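Local coordinates for periplasmic binding protein/LacI transcriptional regulator (Burkholderia graminis C4D1M, PDB 5HQJ) that binds D-arabinose in the cleft between its two lobes and probably serves as the sugar-capturing component of an ABC transporter, at residues K59-V64 with I81-D86; V277-A282 with G286-P291. All coordinates share one frame; numbering follows the deposited sequence.

Contact 1: K59-V64 with I81-D86; sequences KYQWVV and ISRHVD
The amide oxygen of Gln61 accepts an N-H from NH1 of Arg83, and this is the polar link between strand 59-62 and the turn that follows helix 71-82. It is weak by both measures: NH1 to OE1 is 3.3 Å and the N-H...O angle 131°. The two side chains approach from opposite directions, with the planes of the Gln61 amide and the Arg83 guanidinium turned 45° apart. OE1 sits obliquely to the guanidinium, while NE2 lies at its edge, in plane. Arg83 gets there by a bend at its third torsion (chi3 -75°), which swings the guanidinium toward the strand, whereas Gln61 runs out straight beyond CG. NE2 of Gln61 also touches CG1 of the buried Val85 at 3.8 Å, a van der Waals contact. Leu80 touches both Gln61 and Val85 and joins them to the last turn of the helix. That helix closes in a Schellman motif with His84 at positive phi, and His84 N bonds to Ile81 O at 2.9 Å. Strand 59-62 is one of the two outermost strands of the parallel, Rossmann-like sheet; the helix and turn lead from it to strand 87-90, on the far side of strand 30-34. With one long, bent bond to an exposed side chain, the arginine is probably held lightly here, while Val85 supplies the buried part of the contact.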
loop_
_atom_site.group_PDB
_atom_site.type_symbol
_atom_site.label_atom_id
_atom_site.label_comp_id
_atom_site.label_asym_id
_atom_site.label_seq_id
_atom_site.Cartn_x
_atom_site.Cartn_y
_atom_site.Cartn_z
ATOM N N LYS A 59 23.803 10.346 -2.587
ATOM C CA LYS A 59 23.622 9.971 -1.195
ATOM C C LYS A 59 22.156 9.647 -0.979
ATOM O O LYS A 59 21.283 10.366 -1.456
ATOM C CB LYS A 59 24.084 11.102 -0.258
ATOM C CG LYS A 59 23.431 11.103 1.127
ATOM C CD LYS A 59 23.783 9.865 1.951
ATOM C CE LYS A 59 23.005 9.817 3.263
ATOM N NZ LYS A 59 23.073 8.469 3.901
ATOM N N TYR A 60 21.903 8.563 -0.252
ATOM C CA TYR A 60 20.564 8.056 -0.044
ATOM C C TYR A 60 20.361 7.719 1.427
ATOM O O TYR A 60 21.233 7.093 2.030
ATOM C CB TYR A 60 20.344 6.816 -0.929
ATOM C CG TYR A 60 19.099 6.018 -0.594
ATOM C CD1 TYR A 60 17.841 6.442 -0.998
ATOM C CD2 TYR A 60 19.186 4.831 0.118
ATOM C CE1 TYR A 60 16.713 5.712 -0.689
ATOM C CE2 TYR A 60 18.066 4.089 0.430
ATOM C CZ TYR A 60 16.827 4.535 0.037
ATOM O OH TYR A 60 15.686 3.813 0.332
ATOM N N GLN A 61 19.232 8.139 2.004
ATOM C CA GLN A 61 18.795 7.617 3.298
ATOM C C GLN A 61 17.342 7.151 3.304
ATOM O O GLN A 61 16.429 7.746 2.696
ATOM C CB GLN A 61 18.996 8.658 4.417
ATOM C CG GLN A 61 18.891 10.048 3.920
ATOM C CD GLN A 61 18.988 11.099 5.009
ATOM O OE1 GLN A 61 18.954 10.793 6.202
ATOM N NE2 GLN A 61 19.108 12.352 4.594
ATOM N N TRP A 62 17.150 6.072 4.041
ATOM C CA TRP A 62 15.852 5.513 4.345
ATOM C C TRP A 62 15.510 5.906 5.777
ATOM O O TRP A 62 16.220 5.525 6.708
ATOM C CB TRP A 62 15.930 3.992 4.124
ATOM C CG TRP A 62 14.734 3.173 4.408
ATOM C CD1 TRP A 62 14.541 2.355 5.474
ATOM C CD2 TRP A 62 13.573 3.041 3.590
ATOM N NE1 TRP A 62 13.336 1.708 5.370
ATOM C CE2 TRP A 62 12.718 2.118 4.219
ATOM C CE3 TRP A 62 13.172 3.603 2.368
ATOM C CZ2 TRP A 62 11.488 1.771 3.702
ATOM C CZ3 TRP A 62 11.933 3.236 1.850
ATOM C CH2 TRP A 62 11.109 2.354 2.519
ATOM N N VAL A 63 14.460 6.705 5.934
ATOM C CA VAL A 63 14.082 7.269 7.230
ATOM C C VAL A 63 12.733 6.727 7.688
ATOM O O VAL A 63 11.685 7.003 7.091
ATOM C CB VAL A 63 14.039 8.800 7.160
ATOM C CG1 VAL A 63 13.920 9.389 8.560
ATOM C CG2 VAL A 63 15.295 9.317 6.459
ATOM N N VAL A 64 12.753 5.975 8.777
ATOM C CA VAL A 64 11.593 5.199 9.168
ATOM C C VAL A 64 10.811 5.788 10.351
ATOM O O VAL A 64 11.376 6.001 11.429
ATOM C CB VAL A 64 12.004 3.774 9.548
ATOM C CG1 VAL A 64 10.790 2.912 9.586
ATOM C CG2 VAL A 64 13.038 3.205 8.556
ATOM N N ILE A 81 14.772 19.254 6.260
ATOM C CA ILE A 81 14.891 20.667 5.914
ATOM C C ILE A 81 16.190 21.191 6.506
ATOM O O ILE A 81 17.011 21.801 5.810
ATOM C CB ILE A 81 13.714 21.518 6.433
ATOM C CG1 ILE A 81 12.374 20.949 5.950
ATOM C CG2 ILE A 81 13.881 22.977 5.992
ATOM C CD1 ILE A 81 11.190 21.860 6.174
ATOM N N SER A 82 16.362 20.910 7.795
ATOM C CA SER A 82 17.519 21.355 8.570
ATOM C C SER A 82 18.841 20.999 7.914
ATOM O O SER A 82 19.813 21.755 7.992
ATOM C CB SER A 82 17.476 20.743 9.975
ATOM O OG SER A 82 18.039 21.625 10.928
ATOM N N ARG A 83 18.871 19.843 7.262
ATOM C CA ARG A 83 20.111 19.310 6.728
ATOM C C ARG A 83 20.346 19.730 5.290
ATOM O O ARG A 83 21.328 19.321 4.679
ATOM C CB ARG A 83 20.112 17.791 6.834
ATOM C CG ARG A 83 20.089 17.294 8.274
ATOM C CD ARG A 83 20.677 15.897 8.406
ATOM N NE ARG A 83 19.772 14.855 7.921
ATOM C CZ ARG A 83 18.810 14.291 8.651
ATOM N NH1 ARG A 83 18.037 13.346 8.128
ATOM N NH2 ARG A 83 18.616 14.670 9.908
ATOM N N HIS A 84 19.458 20.572 4.768
ATOM C CA HIS A 84 19.563 21.050 3.398
ATOM C C HIS A 84 19.643 19.863 2.436
ATOM O O HIS A 84 20.396 19.898 1.455
ATOM C CB HIS A 84 20.793 21.952 3.212
ATOM C CG HIS A 84 20.772 23.202 4.036
ATOM N ND1 HIS A 84 21.902 23.966 4.245
ATOM C CD2 HIS A 84 19.770 23.826 4.699
ATOM C CE1 HIS A 84 21.595 25.002 5.005
ATOM N NE2 HIS A 84 20.307 24.941 5.295
ATOM N N VAL A 85 18.891 18.802 2.716
ATOM C CA VAL A 85 18.851 17.684 1.776
ATOM C C VAL A 85 18.065 18.144 0.571
ATOM O O VAL A 85 17.289 19.104 0.639
ATOM C CB VAL A 85 18.240 16.396 2.368
ATOM C CG1 VAL A 85 18.939 16.036 3.676
ATOM C CG2 VAL A 85 16.717 16.507 2.545
ATOM N N ASP A 86 18.284 17.463 -0.540
ATOM C CA ASP A 86 17.856 17.975 -1.825
ATOM C C ASP A 86 16.487 17.450 -2.248
ATOM O O ASP A 86 15.758 18.134 -2.976
ATOM C CB ASP A 86 18.920 17.631 -2.871
ATOM C CG ASP A 86 20.269 18.230 -2.524
ATOM O OD1 ASP A 86 21.175 17.479 -2.121
ATOM O OD2 ASP A 86 20.406 19.470 -2.619
#

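Contact 2: V277-A282 with G286-P291; sequences VDHLVA and GQEGQP
His279 and Glu288 meet through a histidine-carboxylate hydrogen bond: ND1 of His279 donates its N-H to OE1 of Glu288 at 2.7 Å, with an N-H...O angle of 147°. OE1 is approached on its syn side and is itself tilted 22° from the ring plane; the carboxylate sits at the edge of the imidazole, the two planes steeply inclined to each other. The other oxygen takes a weak share, OE2 lying 2.9 Å from ND1, and it is also bonded by Gln283. CG standing anti to the backbone N (chi1 -180°) and a bend at chi2 together bring the Glu288 carboxylate to the ring.

Among backbone bonds, Gln287 N to Ala282 O is 3.0 Å. Together with Gly286 N to Gln283 O it forms the Schellman motif that ends helix 269-284, in which Gly286, at positive phi, is the C-prime residue. From there the chain runs across the end of the helix on its way to strand 294-295, at the edge of the parallel sheet.

In van der Waals contact, the methyl CB of Ala282 lies 3.6 Å from the carboxylate oxygen OE1 of Glu288. Met126, from a neighbouring loop, touches both His279 and Glu288.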
loop_
_atom_site.group_PDB
_atom_site.type_symbol
_atom_site.label_atom_id
_atom_site.label_comp_id
_atom_site.label_asym_id
_atom_site.label_seq_id
_atom_site.Cartn_x
_atom_site.Cartn_y
_atom_site.Cartn_z
ATOM N N VAL A 277 13.242 7.862 -6.600
ATOM C CA VAL A 277 14.589 8.427 -6.596
ATOM C C VAL A 277 14.939 9.059 -7.939
ATOM O O VAL A 277 15.427 10.199 -8.002
ATOM C CB VAL A 277 15.629 7.359 -6.215
ATOM C CG1 VAL A 277 17.010 7.871 -6.437
ATOM C CG2 VAL A 277 15.458 6.959 -4.747
ATOM N N ASP A 278 14.670 8.343 -9.033
ATOM C CA ASP A 278 14.929 8.869 -10.353
ATOM C C ASP A 278 14.233 10.198 -10.656
ATOM O O ASP A 278 14.856 11.107 -11.218
ATOM C CB ASP A 278 14.543 7.823 -11.386
ATOM C CG ASP A 278 15.631 6.786 -11.588
ATOM O OD1 ASP A 278 16.821 7.103 -11.341
ATOM O OD2 ASP A 278 15.290 5.672 -12.008
ATOM N N HIS A 279 12.971 10.342 -10.262
ATOM C CA HIS A 279 12.297 11.612 -10.458
ATOM C C HIS A 279 12.764 12.677 -9.465
ATOM O O HIS A 279 12.835 13.854 -9.815
ATOM C CB HIS A 279 10.792 11.398 -10.405
ATOM C CG HIS A 279 10.261 10.829 -11.683
ATOM N ND1 HIS A 279 10.018 11.610 -12.804
ATOM C CD2 HIS A 279 10.003 9.554 -12.047
ATOM C CE1 HIS A 279 9.588 10.832 -13.781
ATOM N NE2 HIS A 279 9.560 9.579 -13.350
ATOM N N LEU A 280 13.128 12.283 -8.250
ATOM C CA LEU A 280 13.701 13.268 -7.344
ATOM C C LEU A 280 14.983 13.821 -7.966
ATOM O O LEU A 280 15.178 15.039 -8.054
ATOM C CB LEU A 280 13.979 12.661 -5.976
ATOM C CG LEU A 280 12.812 12.625 -4.974
ATOM C CD1 LEU A 280 13.281 12.067 -3.634
ATOM C CD2 LEU A 280 12.174 14.004 -4.766
ATOM N N VAL A 281 15.853 12.935 -8.433
ATOM C CA VAL A 281 17.122 13.375 -8.989
ATOM C C VAL A 281 16.901 14.283 -10.198
ATOM O O VAL A 281 17.568 15.308 -10.353
ATOM C CB VAL A 281 18.019 12.184 -9.407
ATOM C CG1 VAL A 281 19.241 12.697 -10.164
ATOM C CG2 VAL A 281 18.442 11.382 -8.193
ATOM N N ALA A 282 15.968 13.909 -11.062
ATOM C CA ALA A 282 15.702 14.706 -12.248
ATOM C C ALA A 282 15.155 16.092 -11.895
ATOM O O ALA A 282 15.450 17.072 -12.582
ATOM C CB ALA A 282 14.741 13.985 -13.145
ATOM N N GLY A 286 17.046 19.812 -12.294
ATOM C CA GLY A 286 16.386 20.769 -13.169
ATOM C C GLY A 286 16.028 20.321 -14.580
ATOM O O GLY A 286 15.972 21.148 -15.490
ATOM N N GLN A 287 15.771 19.032 -14.782
ATOM C CA GLN A 287 15.367 18.564 -16.106
ATOM C C GLN A 287 14.146 17.664 -16.053
ATOM O O GLN A 287 13.947 16.818 -16.919
ATOM C CB GLN A 287 16.531 17.850 -16.798
ATOM C CG GLN A 287 17.259 16.818 -15.958
ATOM C CD GLN A 287 18.721 16.679 -16.368
ATOM O OE1 GLN A 287 19.313 17.606 -16.924
ATOM N NE2 GLN A 287 19.311 15.521 -16.089
ATOM N N GLU A 288 13.325 17.863 -15.029
ATOM C CA GLU A 288 11.996 17.282 -15.013
ATOM C C GLU A 288 10.990 18.325 -15.469
ATOM O O GLU A 288 10.387 19.030 -14.653
ATOM C CB GLU A 288 11.634 16.770 -13.630
ATOM C CG GLU A 288 10.256 16.148 -13.569
ATOM C CD GLU A 288 10.301 14.743 -13.046
ATOM O OE1 GLU A 288 11.177 13.971 -13.484
ATOM O OE2 GLU A 288 9.468 14.420 -12.190
ATOM N N GLY A 289 10.833 18.423 -16.784
ATOM C CA GLY A 289 9.841 19.294 -17.380
ATOM C C GLY A 289 8.423 18.875 -17.033
ATOM O O GLY A 289 7.851 17.972 -17.648
ATOM N N GLN A 290 7.865 19.541 -16.028
ATOM C CA GLN A 290 6.470 19.374 -15.638
ATOM C C GLN A 290 6.183 17.970 -15.102
ATOM O O GLN A 290 5.829 17.060 -15.855
ATOM C CB GLN A 290 5.542 19.702 -16.814
ATOM C CG GLN A 290 4.282 20.449 -16.394
ATOM C CD GLN A 290 4.592 21.760 -15.692
ATOM O OE1 GLN A 290 4.430 21.881 -14.478
ATOM N NE2 GLN A 290 5.050 22.746 -16.454
ATOM N N PRO A 291 6.333 17.794 -13.782
ATOM C CA PRO A 291 5.976 16.500 -13.188
ATOM C C PRO A 291 4.529 16.112 -13.458
ATOM O O PRO A 291 3.676 16.959 -13.720
ATOM C CB PRO A 291 6.216 16.720 -11.688
ATOM C CG PRO A 291 6.211 18.205 -11.508
ATOM C CD PRO A 291 6.815 18.744 -12.763
#

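Overall arrangement
Both contacts involve the C-terminal end of a helix, and both belong to the lobe built on the parallel sheet. Their centres are about 17 Å apart and their nearest atoms about 4 Å, without touching. Contact 1 is partly buried, with the buried Val85 among its touching residues, and joins an outermost strand to the end of the following helix, 17 residues on. Contact 2 lies at the surface, has no buried residue among those that touch, and is more local, joining one helix to its own exit loop; yet it covers about twice the area, 229 against 106 Å². Polar chemistry differs too: weak and carried by side chains alone in contact 1, stronger and shared with the backbone in contact 2.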